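Local coordinates for MHC class I antigen (Anolis carolinensis, PDB 7CPO), which probably presents bound peptides to T cells at the cell surface, as a class I heavy chain paired with beta2-microglobulin, at residues 94-99 and 118-123. Sequence-based numbering, arbitrary orientation.
Sequences LHTFQW and AYDGRD
The carboxylate of Asp120, at the first corner of a type I' turn, holds two consecutive residues at once, the ring of His95 and the backbone of Thr96. Its OD1 accepts a hydrogen bond from Thr96 N (2.9 Å), which meets it almost end-on, while OD2 takes a bent one from ND1 of His95 (3.2 Å, 145°) and lies tilted from the imidazole plane. Asp120 N returns a nearly straight bond to Thr96 O (2.8 Å, 173°). With chi1 at -59°, beside the backbone N, the His95 imidazole is laid against the Tyr119 hydroxyl, whose OH sits over one face toward the rim, 3.4 Å from CG of His95; Gln90 NE2 makes a weak hydrogen bond with that OH. Further along, Gln98 and Ala118 exchange both backbone bonds, and a water accepts from Gly121 N and donates to Gln98 OE1 and Ala118 O. Gln98 NE2 also bonds Trp60 O of beta2-microglobulin. On the other face, CD1 of Tyr119 meets the edge of the Phe97 ring at its CD1, 4.2 Å away; both rings pack on Leu81 and Leu84 of helix 62-87, and Phe97 touches the bound peptide. The turn links strands 111-119 and 122-128 in the antiparallel floor of the MHC class I peptide-binding groove.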
# COMPACT_ATOMS: atom_id res chain seq x y z
N LEU A 94 20.17 -13.05 -2.92
CA LEU A 94 18.80 -12.68 -3.22
C LEU A 94 18.74 -11.19 -3.49
O LEU A 94 19.24 -10.38 -2.70
CB LEU A 94 17.85 -13.07 -2.08
CG LEU A 94 16.36 -12.73 -2.19
CD1 LEU A 94 15.61 -13.65 -1.26
CD2 LEU A 94 16.02 -11.25 -1.87
N HIS A 95 18.12 -10.81 -4.61
CA HIS A 95 18.10 -9.43 -5.05
C HIS A 95 16.70 -9.07 -5.52
O HIS A 95 15.89 -9.95 -5.83
CB HIS A 95 19.12 -9.20 -6.16
CG HIS A 95 20.52 -9.54 -5.75
ND1 HIS A 95 21.22 -8.78 -4.83
CD2 HIS A 95 21.34 -10.56 -6.11
CE1 HIS A 95 22.42 -9.32 -4.66
NE2 HIS A 95 22.51 -10.39 -5.42
N THR A 96 16.43 -7.77 -5.56
CA THR A 96 15.10 -7.25 -5.87
C THR A 96 15.18 -6.20 -6.97
O THR A 96 16.07 -5.36 -6.97
CB THR A 96 14.46 -6.65 -4.63
OG1 THR A 96 14.39 -7.66 -3.63
CG2 THR A 96 13.04 -6.20 -4.93
N PHE A 97 14.23 -6.24 -7.90
CA PHE A 97 14.05 -5.18 -8.87
C PHE A 97 12.61 -4.69 -8.82
O PHE A 97 11.67 -5.49 -8.86
CB PHE A 97 14.39 -5.66 -10.27
CG PHE A 97 14.63 -4.55 -11.23
CD1 PHE A 97 15.81 -3.83 -11.19
CD2 PHE A 97 13.66 -4.20 -12.17
CE1 PHE A 97 16.04 -2.78 -12.09
CE2 PHE A 97 13.88 -3.17 -13.05
CZ PHE A 97 15.07 -2.46 -13.02
N GLN A 98 12.43 -3.37 -8.72
CA GLN A 98 11.11 -2.76 -8.58
C GLN A 98 10.94 -1.65 -9.61
O GLN A 98 11.90 -0.96 -9.96
CB GLN A 98 10.88 -2.17 -7.19
CG GLN A 98 10.60 -3.14 -6.05
CD GLN A 98 10.83 -2.45 -4.70
OE1 GLN A 98 11.97 -2.26 -4.28
NE2 GLN A 98 9.74 -2.07 -4.02
N TRP A 99 9.71 -1.48 -10.07
CA TRP A 99 9.36 -0.50 -11.08
C TRP A 99 8.05 0.13 -10.65
O TRP A 99 7.08 -0.58 -10.39
CB TRP A 99 9.21 -1.19 -12.44
CG TRP A 99 8.79 -0.35 -13.65
CD1 TRP A 99 9.06 0.97 -13.90
CD2 TRP A 99 8.08 -0.84 -14.79
NE1 TRP A 99 8.54 1.33 -15.13
CE2 TRP A 99 7.93 0.24 -15.69
CE3 TRP A 99 7.54 -2.09 -15.14
CZ2 TRP A 99 7.26 0.11 -16.91
CZ3 TRP A 99 6.87 -2.21 -16.36
CH2 TRP A 99 6.74 -1.12 -17.23
N ALA A 118 14.07 0.63 -8.95
CA ALA A 118 14.93 0.46 -7.78
C ALA A 118 15.56 -0.92 -7.78
O ALA A 118 14.89 -1.93 -8.06
CB ALA A 118 14.16 0.64 -6.48
N TYR A 119 16.85 -0.98 -7.42
CA TYR A 119 17.54 -2.24 -7.23
C TYR A 119 17.82 -2.46 -5.75
O TYR A 119 18.37 -1.59 -5.08
CB TYR A 119 18.85 -2.27 -8.01
CG TYR A 119 19.54 -3.61 -8.02
CD1 TYR A 119 18.84 -4.76 -8.38
CD2 TYR A 119 20.88 -3.73 -7.71
CE1 TYR A 119 19.47 -5.99 -8.42
CE2 TYR A 119 21.52 -4.96 -7.74
CZ TYR A 119 20.81 -6.08 -8.09
OH TYR A 119 21.44 -7.30 -8.13
N ASP A 120 17.42 -3.62 -5.24
CA ASP A 120 17.58 -3.95 -3.82
C ASP A 120 17.08 -2.83 -2.92
O ASP A 120 17.71 -2.50 -1.90
CB ASP A 120 19.04 -4.27 -3.50
CG ASP A 120 19.50 -5.56 -4.12
OD1 ASP A 120 18.66 -6.47 -4.23
OD2 ASP A 120 20.69 -5.67 -4.48
N GLY A 121 15.96 -2.20 -3.30
CA GLY A 121 15.30 -1.22 -2.45
C GLY A 121 15.90 0.18 -2.45
O GLY A 121 15.41 1.04 -1.70
N ARG A 122 16.93 0.43 -3.25
CA ARG A 122 17.57 1.73 -3.43
C ARG A 122 17.34 2.16 -4.87
O ARG A 122 17.29 1.32 -5.78
CB ARG A 122 19.07 1.64 -3.16
CG ARG A 122 19.42 1.27 -1.73
CD ARG A 122 20.93 1.10 -1.50
NE ARG A 122 21.61 0.37 -2.58
CZ ARG A 122 21.96 -0.92 -2.51
NH1 ARG A 122 21.68 -1.62 -1.41
NH2 ARG A 122 22.57 -1.51 -3.53
N ASP A 123 17.18 3.47 -5.08
CA ASP A 123 16.97 4.00 -6.42
C ASP A 123 18.02 3.48 -7.38
O ASP A 123 19.21 3.41 -7.04
CB ASP A 123 17.02 5.53 -6.43
CG ASP A 123 15.93 6.16 -5.62
OD1 ASP A 123 14.93 5.48 -5.34
OD2 ASP A 123 16.06 7.36 -5.32
O HOH W 1 13.99 -3.06 -5.48